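Local coordinates for protein pullulanase (Klebsiella oxytoca, PDB 2YOC) that hydrolyses the alpha-1,6-glucosidic linkages of pullulan and related branched glucans, and is associated with type 2 secretion and membrane binding, at residues B[40-45]-B[102-107]; B[492-497]-B[538-543]; B[551-556]-B[650-655]; B[751-756]-B[1003-1008]; B[979-984]-B[1065-1070]. All coordinates share one frame; numbering follows the deposited sequence.

Contact 1: B[40-45]-B[102-107]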
# COMPACT_ATOMS: atom_id res chain seq x y z
N ASN B 40 23.23 59.12 33.08
CA ASN B 40 22.29 58.06 33.49
C ASN B 40 21.08 57.87 32.54
O ASN B 40 19.95 57.66 32.98
CB ASN B 40 21.88 58.21 34.97
CG ASN B 40 22.16 57.00 35.85
OD1 ASN B 40 23.27 56.44 35.87
ND2 ASN B 40 21.17 56.61 36.64
N GLN B 41 21.37 57.96 31.22
CA GLN B 41 20.43 57.79 30.10
C GLN B 41 21.16 57.58 28.76
O GLN B 41 22.09 58.32 28.45
CB GLN B 41 19.37 58.91 30.01
CG GLN B 41 19.92 60.33 29.99
CD GLN B 41 19.25 61.15 28.93
OE1 GLN B 41 19.71 61.22 27.79
NE2 GLN B 41 18.18 61.82 29.29
N ALA B 42 20.74 56.56 27.97
CA ALA B 42 21.32 56.23 26.67
C ALA B 42 20.39 56.66 25.53
O ALA B 42 19.19 56.83 25.76
CB ALA B 42 21.60 54.74 26.58
N VAL B 43 20.95 56.83 24.32
CA VAL B 43 20.16 57.20 23.15
C VAL B 43 20.45 56.30 21.93
O VAL B 43 21.60 56.15 21.54
CB VAL B 43 20.08 58.72 22.87
CG1 VAL B 43 21.35 59.27 22.24
CG2 VAL B 43 18.85 59.07 22.03
N ILE B 44 19.40 55.64 21.39
CA ILE B 44 19.48 54.76 20.22
C ILE B 44 18.75 55.41 19.04
O ILE B 44 17.57 55.75 19.17
CB ILE B 44 18.96 53.31 20.49
CG1 ILE B 44 19.46 52.69 21.83
CG2 ILE B 44 19.20 52.37 19.29
CD1 ILE B 44 20.99 52.52 22.08
N HIS B 45 19.45 55.60 17.91
CA HIS B 45 18.89 56.19 16.70
C HIS B 45 18.53 55.11 15.70
O HIS B 45 19.35 54.23 15.40
CB HIS B 45 19.90 57.09 15.99
CG HIS B 45 20.43 58.23 16.80
ND1 HIS B 45 21.63 58.12 17.48
CD2 HIS B 45 19.97 59.49 16.91
CE1 HIS B 45 21.83 59.31 18.03
NE2 HIS B 45 20.86 60.17 17.71
N ILE B 102 16.65 56.34 26.37
CA ILE B 102 16.48 55.24 27.33
C ILE B 102 17.05 55.58 28.71
O ILE B 102 18.24 55.87 28.81
CB ILE B 102 17.01 53.89 26.76
CG1 ILE B 102 16.24 53.49 25.49
CG2 ILE B 102 16.95 52.75 27.80
CD1 ILE B 102 17.09 53.00 24.42
N PRO B 103 16.22 55.52 29.79
CA PRO B 103 16.75 55.83 31.14
C PRO B 103 17.58 54.69 31.73
O PRO B 103 17.21 53.51 31.64
CB PRO B 103 15.49 56.11 31.96
CG PRO B 103 14.41 55.31 31.28
CD PRO B 103 14.79 55.17 29.83
N LEU B 104 18.71 55.05 32.35
CA LEU B 104 19.62 54.08 32.93
C LEU B 104 19.66 54.05 34.45
O LEU B 104 19.24 55.00 35.11
CB LEU B 104 21.03 54.28 32.38
CG LEU B 104 21.35 53.48 31.15
CD1 LEU B 104 21.92 54.34 30.10
CD2 LEU B 104 22.31 52.44 31.43
N ASN B 105 20.14 52.92 34.98
CA ASN B 105 20.35 52.65 36.40
C ASN B 105 21.83 53.01 36.70
O ASN B 105 22.11 53.80 37.60
CB ASN B 105 19.96 51.17 36.69
CG ASN B 105 20.77 50.32 37.67
OD1 ASN B 105 21.86 50.66 38.13
ND2 ASN B 105 20.25 49.14 37.94
N LYS B 106 22.75 52.45 35.89
CA LYS B 106 24.20 52.67 35.97
C LYS B 106 24.80 53.03 34.59
O LYS B 106 24.42 52.42 33.58
CB LYS B 106 24.93 51.46 36.61
CG LYS B 106 24.71 50.11 35.92
CD LYS B 106 25.57 49.01 36.52
CE LYS B 106 25.44 47.69 35.78
NZ LYS B 106 24.07 47.12 35.89
N GLU B 107 25.76 53.99 34.57
CA GLU B 107 26.47 54.43 33.35
C GLU B 107 27.48 53.36 32.84
O GLU B 107 28.02 53.51 31.73
CB GLU B 107 27.17 55.79 33.58
CG GLU B 107 26.25 57.00 33.54
CD GLU B 107 26.94 58.33 33.36
OE1 GLU B 107 28.00 58.54 33.99
OE2 GLU B 107 26.44 59.17 32.58
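Asn40 is gripped at three points by 104-107, the turn that follows the outer strand. Its amide ND2 gives a hydrogen bond to Asn105 O at 3.1 Å, with the acceptor close to the plane of the Asn40 amide, although the nitrogen stands well above the carbonyl plane of Asn105. Asn40 O accepts from Leu104 N at 3.0 Å. The third bond uses the backbone N-H: Asn40 N donates to Glu107 OE2 at 3.2 Å, meeting it from above the carboxylate plane. Glu107 has CG beside its own N (chi1 -77°) and a chain extended beyond, which carries the carboxylate back to Asn40. Asn40 itself has positive phi (53°), a left-handed conformation that asparagine tolerates well.

Beyond it the segments become neighbouring antiparallel strands. Ala42 and Ile102 form a hydrogen-bonded pair, while Gln41 and Pro103 form a non-hydrogen-bonded one, where the missing N-H of proline costs nothing to this pairing. The strands belong to a three-stranded mixed sheet in the order 99-103, 41-46, 138-141, consistent with the transthyretin-like clan of the pullulanase-associated domain.

Small Ala42 turns CB to Leu104 CD1 (3.6 Å), and Ile44 CG1 meets Ile102 CD1 at 3.5 Å, the two branched chains running obliquely over each other. Further out, Leu65 and Leu67 of strand 63-68 back Ile102, and Ala75, Phe131 and Arg137 touch Leu104. Arg137 also makes a long, weak ion pair with Glu107, while Lys106 turns to a salt bridge with Asp74.

Contact 2: B[492-497]-B[538-543]. With CA (calcium ion), chain L.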
# COMPACT_ATOMS: atom_id res chain seq x y z
N GLU B 492 46.71 24.92 37.92
CA GLU B 492 47.81 25.63 37.27
C GLU B 492 47.49 25.92 35.80
O GLU B 492 47.61 27.07 35.37
CB GLU B 492 49.13 24.86 37.39
CG GLU B 492 49.96 25.25 38.60
CD GLU B 492 49.85 24.34 39.80
OE1 GLU B 492 50.26 23.16 39.70
OE2 GLU B 492 49.38 24.81 40.86
N VAL B 493 47.04 24.88 35.07
CA VAL B 493 46.67 25.01 33.66
C VAL B 493 45.29 25.70 33.47
O VAL B 493 45.15 26.59 32.63
CB VAL B 493 46.84 23.71 32.83
CG1 VAL B 493 48.22 23.09 33.04
CG2 VAL B 493 45.76 22.69 33.14
N ASN B 494 44.29 25.29 34.26
CA ASN B 494 42.94 25.82 34.16
C ASN B 494 42.66 26.93 35.17
O ASN B 494 42.52 26.69 36.38
CB ASN B 494 41.93 24.70 34.29
CG ASN B 494 40.64 24.92 33.57
OD1 ASN B 494 40.13 26.05 33.45
ND2 ASN B 494 40.05 23.83 33.11
N SER B 495 42.56 28.15 34.65
CA SER B 495 42.26 29.34 35.44
C SER B 495 40.88 29.19 36.11
O SER B 495 40.77 29.40 37.32
CB SER B 495 42.30 30.59 34.57
OG SER B 495 41.61 30.39 33.35
N ALA B 496 39.87 28.72 35.33
CA ALA B 496 38.47 28.49 35.73
C ALA B 496 38.27 27.63 36.99
O ALA B 496 37.36 27.93 37.78
CB ALA B 496 37.68 27.91 34.58
N VAL B 497 39.10 26.59 37.17
CA VAL B 497 39.04 25.66 38.32
C VAL B 497 39.35 26.36 39.65
O VAL B 497 38.73 26.06 40.68
CB VAL B 497 39.87 24.38 38.05
CG1 VAL B 497 39.88 23.42 39.25
CG2 VAL B 497 39.34 23.66 36.82
N ALA B 538 37.86 18.78 30.99
CA ALA B 538 37.71 18.60 29.56
C ALA B 538 38.27 19.70 28.68
O ALA B 538 38.56 19.44 27.51
CB ALA B 538 36.24 18.35 29.23
N GLN B 539 38.42 20.92 29.23
CA GLN B 539 38.96 22.09 28.52
C GLN B 539 40.49 22.03 28.43
O GLN B 539 41.07 22.60 27.52
CB GLN B 539 38.60 23.37 29.25
CG GLN B 539 37.12 23.58 29.52
CD GLN B 539 36.90 24.70 30.51
OE1 GLN B 539 37.83 25.37 31.01
NE2 GLN B 539 35.64 24.92 30.83
N THR B 540 41.13 21.38 29.40
CA THR B 540 42.58 21.27 29.50
C THR B 540 43.08 19.82 29.42
O THR B 540 44.25 19.54 29.78
CB THR B 540 43.04 21.93 30.79
OG1 THR B 540 42.55 21.18 31.92
CG2 THR B 540 42.64 23.40 30.87
N ASP B 541 42.20 18.88 29.00
CA ASP B 541 42.59 17.47 28.89
C ASP B 541 43.27 17.16 27.53
O ASP B 541 43.47 18.07 26.69
CB ASP B 541 41.43 16.51 29.27
CG ASP B 541 40.23 16.35 28.32
OD1 ASP B 541 40.21 17.01 27.25
OD2 ASP B 541 39.29 15.59 28.66
N SER B 542 43.66 15.89 27.34
CA SER B 542 44.27 15.36 26.14
C SER B 542 43.21 14.58 25.33
O SER B 542 43.49 14.00 24.25
CB SER B 542 45.42 14.44 26.54
OG SER B 542 46.46 15.15 27.18
N TYR B 543 41.96 14.61 25.84
CA TYR B 543 40.82 13.90 25.28
C TYR B 543 39.88 14.67 24.37
O TYR B 543 39.15 15.56 24.80
CB TYR B 543 40.02 13.16 26.38
CG TYR B 543 39.16 12.07 25.80
CD1 TYR B 543 37.96 12.37 25.15
CD2 TYR B 543 39.57 10.74 25.83
CE1 TYR B 543 37.21 11.37 24.53
CE2 TYR B 543 38.82 9.74 25.22
CZ TYR B 543 37.64 10.05 24.57
OH TYR B 543 36.90 9.07 23.96
CA CA L . 39.75 18.59 25.17
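The chain around Asn494, the link between helix 487-493 and the short, weakly bonded helix 495-498, comes closest to the loop after helix 529-537 at Thr540, with 6.5 Å between Asn494 CA and Thr540 CA. Asn494 thus sits at a junction of two helices in the pullulanase Ins region: it is the first residue to leave the earlier helix and the N-cap of the next. Asparagine suits such a place, because its short amide can turn back on the chain; OD1 accepts a weak capping bond from Ala496 N (3.3 Å).

The other end of the same amide faces the loop. Asn494 ND2 gives a weak hydrogen bond to Gln539 OE1 at 3.4 Å, the two amide planes being turned 46° apart. CG of Asn494 lies anti to its N (chi1 -151°), which brings the amide to the methyl of Thr540, where ND2 and CG2 are 3.5 Å apart. Alongside, Val493 CG2 lies 3.7 Å from Thr540 CB. The two branches of Thr540 are divided: the methyl packs here, while OG1 bonds to Val537 O.

One residue on, the loop turns to a calcium ion, bound by Asp541 OD1 and by Ala538 O at 2.8 Å.

Contact 3: B[551-556]-B[650-655]. With CA (calcium ion), chain K.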
# COMPACT_ATOMS: atom_id res chain seq x y z
N HIS B 551 45.33 20.00 9.92
CA HIS B 551 46.05 19.58 8.71
C HIS B 551 45.59 18.16 8.36
O HIS B 551 45.61 17.26 9.22
CB HIS B 551 47.57 19.67 8.91
CG HIS B 551 48.07 21.07 9.17
ND1 HIS B 551 48.03 21.62 10.43
CD2 HIS B 551 48.61 21.98 8.33
CE1 HIS B 551 48.55 22.83 10.32
NE2 HIS B 551 48.91 23.09 9.07
N TYR B 552 45.11 17.97 7.14
CA TYR B 552 44.58 16.68 6.72
C TYR B 552 45.58 15.57 6.52
O TYR B 552 45.20 14.39 6.56
CB TYR B 552 43.84 16.87 5.41
CG TYR B 552 42.62 17.74 5.52
CD1 TYR B 552 41.48 17.30 6.20
CD2 TYR B 552 42.57 18.99 4.91
CE1 TYR B 552 40.33 18.08 6.26
CE2 TYR B 552 41.41 19.77 4.96
CZ TYR B 552 40.30 19.31 5.65
OH TYR B 552 39.15 20.06 5.70
N THR B 553 46.84 15.92 6.19
CA THR B 553 47.83 14.92 5.79
C THR B 553 49.05 14.77 6.71
O THR B 553 50.17 14.45 6.28
CB THR B 553 48.09 15.07 4.27
OG1 THR B 553 46.97 15.70 3.64
CG2 THR B 553 48.34 13.75 3.62
N VAL B 554 48.83 15.01 7.99
CA VAL B 554 49.87 14.83 9.01
C VAL B 554 49.22 14.07 10.15
O VAL B 554 48.07 14.38 10.51
CB VAL B 554 50.49 16.15 9.55
CG1 VAL B 554 51.72 15.86 10.40
CG2 VAL B 554 50.83 17.12 8.44
N PRO B 555 49.92 13.11 10.79
CA PRO B 555 49.33 12.45 11.97
C PRO B 555 49.18 13.45 13.11
O PRO B 555 49.89 14.46 13.14
CB PRO B 555 50.40 11.43 12.37
CG PRO B 555 51.26 11.26 11.17
CD PRO B 555 51.25 12.58 10.48
N GLU B 556 48.28 13.15 14.07
CA GLU B 556 48.13 13.96 15.27
C GLU B 556 49.43 13.82 16.14
O GLU B 556 49.97 12.72 16.28
CB GLU B 556 46.89 13.52 16.06
CG GLU B 556 46.75 14.13 17.46
CD GLU B 556 46.75 15.64 17.60
OE1 GLU B 556 46.65 16.38 16.59
OE2 GLU B 556 46.78 16.08 18.76
N LEU B 650 44.46 11.48 0.52
CA LEU B 650 44.20 10.05 0.61
C LEU B 650 45.33 9.23 -0.00
O LEU B 650 45.67 8.17 0.53
CB LEU B 650 42.83 9.70 0.03
CG LEU B 650 41.61 10.29 0.74
CD1 LEU B 650 40.47 10.47 -0.23
CD2 LEU B 650 41.16 9.42 1.90
N ALA B 651 45.99 9.75 -1.04
CA ALA B 651 47.14 9.09 -1.69
C ALA B 651 48.23 8.83 -0.67
O ALA B 651 48.67 7.69 -0.54
CB ALA B 651 47.67 9.93 -2.85
N VAL B 652 48.62 9.86 0.10
CA VAL B 652 49.63 9.76 1.14
C VAL B 652 49.26 8.70 2.21
O VAL B 652 50.08 7.81 2.50
CB VAL B 652 49.93 11.15 1.74
CG1 VAL B 652 50.74 11.05 3.01
CG2 VAL B 652 50.63 12.04 0.73
N TRP B 653 48.04 8.76 2.76
CA TRP B 653 47.64 7.78 3.78
C TRP B 653 47.63 6.38 3.17
O TRP B 653 48.01 5.41 3.84
CB TRP B 653 46.29 8.12 4.41
CG TRP B 653 46.24 9.47 5.08
CD1 TRP B 653 45.57 10.58 4.65
CD2 TRP B 653 46.88 9.84 6.31
NE1 TRP B 653 45.71 11.60 5.57
CE2 TRP B 653 46.51 11.18 6.59
CE3 TRP B 653 47.70 9.16 7.23
CZ2 TRP B 653 46.96 11.85 7.74
CZ3 TRP B 653 48.11 9.82 8.39
CH2 TRP B 653 47.76 11.15 8.62
N THR B 654 47.27 6.28 1.88
CA THR B 654 47.25 5.02 1.14
C THR B 654 48.65 4.41 0.99
O THR B 654 48.84 3.36 1.60
CB THR B 654 46.40 5.10 -0.11
OG1 THR B 654 45.13 5.62 0.25
CG2 THR B 654 46.18 3.75 -0.75
N THR B 655 49.60 5.05 0.26
CA THR B 655 50.96 4.50 0.09
C THR B 655 52.00 4.79 1.13
O THR B 655 52.86 3.92 1.37
CB THR B 655 51.57 4.64 -1.31
OG1 THR B 655 51.35 5.94 -1.85
CG2 THR B 655 51.16 3.52 -2.23
CA CA K . 47.31 18.84 16.61
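Trp653 NE1 donates to Tyr552 O at 3.0 Å, the oxygen lying in the plane of the indole. This bond joins helix 640-655, one of the helices round the eight-stranded parallel (beta/alpha) barrel, to a corner in the long connection between barrel strands 461-464 and 586-591. The indole meets the corner edge-on: beside Tyr552 O, its rim has Val554 O and Pro555 CA in plane, and CH2 lies 3.6 Å from Pro555 N. Tryptophan fits because one flat group offers both a single N-H for the backbone carbonyl and a long apolar edge that follows the bend of the chain. Its CG stands anti to the carbonyl carbon (chi1 -59°), which lets the ring project beyond the helix; Phe662 and Tyr657 border it.

One residue before the tryptophan, Val652 packs against the methyl of Thr553, with CG2 of Thr553 3.6 Å from Val652 CB. The two branches of Thr553 are divided between partners, for its OG1 bonds to Ser649 of the same helix.

The corner leads directly to a calcium site, which Asp469, Leu470 and Glu475 complete. There the side chain of Glu556, bent at chi2 (57°), turns away from the helix and binds the calcium ion through OE1 at 2.5 Å.

Contact 4: B[751-756]-B[1003-1008]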
# COMPACT_ATOMS: atom_id res chain seq x y z
N GLY B 751 7.78 -5.53 22.33
CA GLY B 751 6.67 -6.45 22.11
C GLY B 751 6.66 -7.65 23.05
O GLY B 751 5.72 -7.83 23.82
N VAL B 752 7.74 -8.46 22.98
CA VAL B 752 7.94 -9.69 23.76
C VAL B 752 8.00 -9.52 25.28
O VAL B 752 7.44 -10.34 26.02
CB VAL B 752 9.11 -10.55 23.24
CG1 VAL B 752 8.85 -11.03 21.82
CG2 VAL B 752 10.44 -9.81 23.33
N LEU B 753 8.75 -8.51 25.75
CA LEU B 753 8.94 -8.23 27.17
C LEU B 753 8.95 -6.71 27.33
O LEU B 753 10.01 -6.07 27.33
CB LEU B 753 10.21 -8.94 27.70
CG LEU B 753 10.67 -8.69 29.14
CD1 LEU B 753 9.60 -9.06 30.15
CD2 LEU B 753 11.95 -9.41 29.42
N PRO B 754 7.74 -6.10 27.35
CA PRO B 754 7.67 -4.64 27.41
C PRO B 754 8.00 -4.07 28.76
O PRO B 754 7.81 -4.73 29.78
CB PRO B 754 6.23 -4.31 26.98
CG PRO B 754 5.59 -5.63 26.63
CD PRO B 754 6.39 -6.69 27.31
N ASN B 755 8.51 -2.84 28.76
CA ASN B 755 8.82 -2.10 29.97
C ASN B 755 7.60 -1.25 30.35
O ASN B 755 6.74 -0.99 29.50
CB ASN B 755 10.09 -1.25 29.78
CG ASN B 755 10.07 -0.20 28.68
OD1 ASN B 755 9.06 0.46 28.41
ND2 ASN B 755 11.23 0.06 28.11
N GLU B 756 7.52 -0.80 31.62
CA GLU B 756 6.38 -0.02 32.12
C GLU B 756 5.95 1.19 31.31
O GLU B 756 4.77 1.55 31.37
CB GLU B 756 6.51 0.31 33.62
CG GLU B 756 7.41 1.48 33.95
CD GLU B 756 8.90 1.25 33.79
OE1 GLU B 756 9.36 0.09 33.93
OE2 GLU B 756 9.62 2.25 33.56
N ALA B 1003 14.96 -13.54 20.31
CA ALA B 1003 15.00 -12.32 21.09
C ALA B 1003 13.68 -12.17 21.86
O ALA B 1003 13.03 -11.12 21.81
CB ALA B 1003 15.22 -11.15 20.15
N ALA B 1004 13.32 -13.23 22.61
CA ALA B 1004 12.08 -13.33 23.39
C ALA B 1004 12.32 -13.99 24.76
O ALA B 1004 13.20 -14.86 24.85
CB ALA B 1004 11.04 -14.13 22.60
N PRO B 1005 11.54 -13.65 25.83
CA PRO B 1005 11.78 -14.31 27.13
C PRO B 1005 11.22 -15.73 27.21
O PRO B 1005 11.64 -16.48 28.09
CB PRO B 1005 11.13 -13.35 28.13
CG PRO B 1005 10.03 -12.69 27.36
CD PRO B 1005 10.45 -12.66 25.91
N GLU B 1006 10.29 -16.09 26.30
CA GLU B 1006 9.71 -17.44 26.22
C GLU B 1006 10.56 -18.31 25.25
O GLU B 1006 11.08 -17.80 24.25
CB GLU B 1006 8.20 -17.39 25.81
CG GLU B 1006 7.87 -16.66 24.50
CD GLU B 1006 6.41 -16.54 24.03
OE1 GLU B 1006 5.67 -17.55 24.08
OE2 GLU B 1006 6.04 -15.44 23.54
N SER B 1007 10.75 -19.58 25.56
CA SER B 1007 11.52 -20.44 24.66
C SER B 1007 10.63 -20.77 23.44
O SER B 1007 9.40 -20.86 23.56
CB SER B 1007 12.02 -21.69 25.37
OG SER B 1007 11.34 -22.85 24.94
N ARG B 1008 11.25 -20.92 22.26
CA ARG B 1008 10.49 -21.15 21.03
C ARG B 1008 10.76 -22.46 20.32
O ARG B 1008 11.72 -23.16 20.66
CB ARG B 1008 10.65 -19.97 20.07
CG ARG B 1008 9.47 -19.02 20.07
CD ARG B 1008 9.42 -18.11 21.29
NE ARG B 1008 8.36 -17.11 21.17
CZ ARG B 1008 8.48 -15.97 20.51
NH1 ARG B 1008 9.62 -15.68 19.87
NH2 ARG B 1008 7.46 -15.12 20.45
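Ala1004 CB lies over one face of the Arg1008 guanidinium, 3.4 Å above the plane and displaced toward the rim, and it also meets Val752 CG1 at 3.9 Å. The contact joins a loop of the eight-stranded parallel (beta/alpha) barrel, between its strands 718-720 and 814-816, to the loop that follows strand 994-1002 in the antiparallel beta domain at the C-terminal end. No hydrogen bond crosses between these segments, and the contact is mainly apolar.

Val752 does most of the work. Its beta-branch spreads one methyl to Ala1004 and the other, CG2, to the carbonyl oxygen of Ala1003, while CB rests 3.7 Å from Pro1005 CD, the valine and the proline ring meeting at a slant. Val752 also touches Ala973, just before strand 975-981. Alanine and proline are compact enough to let the branched valine approach the backbone.

Next to Ala1004, the guanidinium is held by its own partners: NH1 bonds to Ala973 O and Asn1002 OD1, and NH2 makes a weak, salt-bridging bond to Glu1006 OE2. Leu753 adds a last apolar touch to the proline ring, its CB 3.8 Å from Pro1005 CG.

Contact 5: B[979-984]-B[1065-1070]. With CA (calcium ion), chain M.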
# COMPACT_ATOMS: atom_id res chain seq x y z
N THR B 979 17.73 -18.40 6.37
CA THR B 979 18.22 -19.59 5.70
C THR B 979 19.14 -19.19 4.54
O THR B 979 18.80 -18.25 3.81
CB THR B 979 17.07 -20.53 5.26
OG1 THR B 979 16.39 -20.01 4.12
CG2 THR B 979 16.09 -20.85 6.37
N VAL B 980 20.32 -19.86 4.40
CA VAL B 980 21.29 -19.59 3.33
C VAL B 980 21.54 -20.88 2.55
O VAL B 980 22.04 -21.85 3.11
CB VAL B 980 22.61 -18.94 3.80
CG1 VAL B 980 23.49 -18.59 2.60
CG2 VAL B 980 22.34 -17.68 4.66
N ASP B 981 21.20 -20.87 1.25
CA ASP B 981 21.32 -22.03 0.39
C ASP B 981 22.72 -22.23 -0.16
O ASP B 981 23.38 -21.27 -0.57
CB ASP B 981 20.32 -21.95 -0.78
CG ASP B 981 20.02 -23.29 -1.44
OD1 ASP B 981 20.31 -24.33 -0.82
OD2 ASP B 981 19.47 -23.31 -2.57
N ASP B 982 23.17 -23.50 -0.19
CA ASP B 982 24.39 -23.94 -0.86
C ASP B 982 24.02 -25.11 -1.74
O ASP B 982 24.88 -25.74 -2.36
CB ASP B 982 25.53 -24.24 0.10
CG ASP B 982 26.91 -24.13 -0.57
OD1 ASP B 982 27.10 -23.21 -1.43
OD2 ASP B 982 27.80 -24.95 -0.26
N GLY B 983 22.70 -25.37 -1.83
CA GLY B 983 22.10 -26.41 -2.64
C GLY B 983 22.21 -26.17 -4.14
O GLY B 983 22.45 -25.05 -4.59
N MSE B 984 22.03 -27.22 -4.91
CA MSE B 984 22.09 -27.27 -6.37
C MSE B 984 21.29 -26.16 -7.10
O MSE B 984 21.68 -25.73 -8.19
CB MSE B 984 21.76 -28.71 -6.85
CG MSE B 984 20.42 -28.93 -7.51
SE MSE B 984 20.06 -30.81 -7.85
CE MSE B 984 18.50 -30.95 -6.71
N GLY B 1065 19.42 -27.96 -1.06
CA GLY B 1065 19.62 -27.51 0.31
C GLY B 1065 18.38 -26.89 0.88
O GLY B 1065 17.40 -27.58 1.18
N LEU B 1066 18.43 -25.55 1.00
CA LEU B 1066 17.36 -24.72 1.50
C LEU B 1066 17.01 -23.71 0.40
O LEU B 1066 17.32 -22.52 0.55
CB LEU B 1066 17.80 -24.03 2.79
CG LEU B 1066 18.34 -24.93 3.90
CD1 LEU B 1066 18.82 -24.13 5.07
CD2 LEU B 1066 17.32 -25.97 4.33
N PRO B 1067 16.42 -24.16 -0.75
CA PRO B 1067 16.08 -23.23 -1.83
C PRO B 1067 15.10 -22.13 -1.43
O PRO B 1067 14.15 -22.38 -0.66
CB PRO B 1067 15.51 -24.15 -2.91
CG PRO B 1067 14.98 -25.26 -2.19
CD PRO B 1067 15.97 -25.52 -1.11
N VAL B 1068 15.38 -20.90 -1.94
CA VAL B 1068 14.57 -19.70 -1.73
C VAL B 1068 13.22 -19.85 -2.44
O VAL B 1068 13.10 -20.68 -3.36
CB VAL B 1068 15.33 -18.46 -2.19
CG1 VAL B 1068 16.64 -18.31 -1.44
CG2 VAL B 1068 15.57 -18.47 -3.69
N SER B 1069 12.21 -19.06 -2.00
CA SER B 1069 10.82 -19.04 -2.49
C SER B 1069 10.77 -18.74 -3.97
O SER B 1069 9.96 -19.34 -4.71
CB SER B 1069 10.01 -17.95 -1.77
OG SER B 1069 10.12 -17.96 -0.35
N SER B 1070 11.66 -17.82 -4.39
CA SER B 1070 11.74 -17.35 -5.76
C SER B 1070 10.33 -16.80 -6.06
O SER B 1070 9.69 -17.12 -7.08
CB SER B 1070 12.21 -18.48 -6.70
OG SER B 1070 13.56 -18.82 -6.44
CA CA M . 28.00 -27.18 -0.69
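An Asx turn at the end of strand 975-981, just before a calcium-binding loop of the C-terminal beta domain, takes hold of the chain at Leu1066. Asp981 OD1 closes the turn by accepting from Gly983 N at 2.8 Å, and the same oxygen takes Leu1066 N at 2.9 Å. The two N-H groups reach OD1 from opposite faces of the carboxylate, each far above its plane, 69° and 59° out. CG anti to N (chi1 -159°) sets the carboxylate between them. Such a buried aspartate, served by two N-H donors, is probably kept ionised. OD2 lies 3.5 Å from Pro1067 CA, in a residue without an N-H to donate.

Glycine in both segments lets the backbones come together: Gly983 CA and Gly1065 CA are 4.0 Å apart, and a CB on either would clash with the other segment. Beyond the polar centre Leu1066 supplies the apolar part, its CD1 4.0 Å from Thr979 CB and its side chain also touching Val998 of strand 994-1002.

Between the two turn residues, Asp982 faces the other way. Its OD1 forms a salt bridge with Arg961, and Ser989, Asp991, Leu994 and Gln1058 complete the calcium site, to which Asp982 contributes OD2 at 2.3 Å.

Overall arrangement
From the N terminus, contact 1 closes first, pairing two strands of the small N-terminal sheet across 56 intervening residues. Contact 2 then closes a loop inside the Ins region that is about half helix and has no strand, and contact 3 follows it, tying the long insertion after barrel strand 461-464 to a barrel helix. These three lie in series; contacts 2 and 3 come within about 7 Å at their nearest atoms, yet do not touch. The last two cross: 979-984 lies between the segments of contact 4, and 1003-1008 between those of contact 5. Contact 4 joins barrel to C-terminal beta domain, whereas contact 5 fastens that domain's tail to its own sheet, their centres about 30 Å apart.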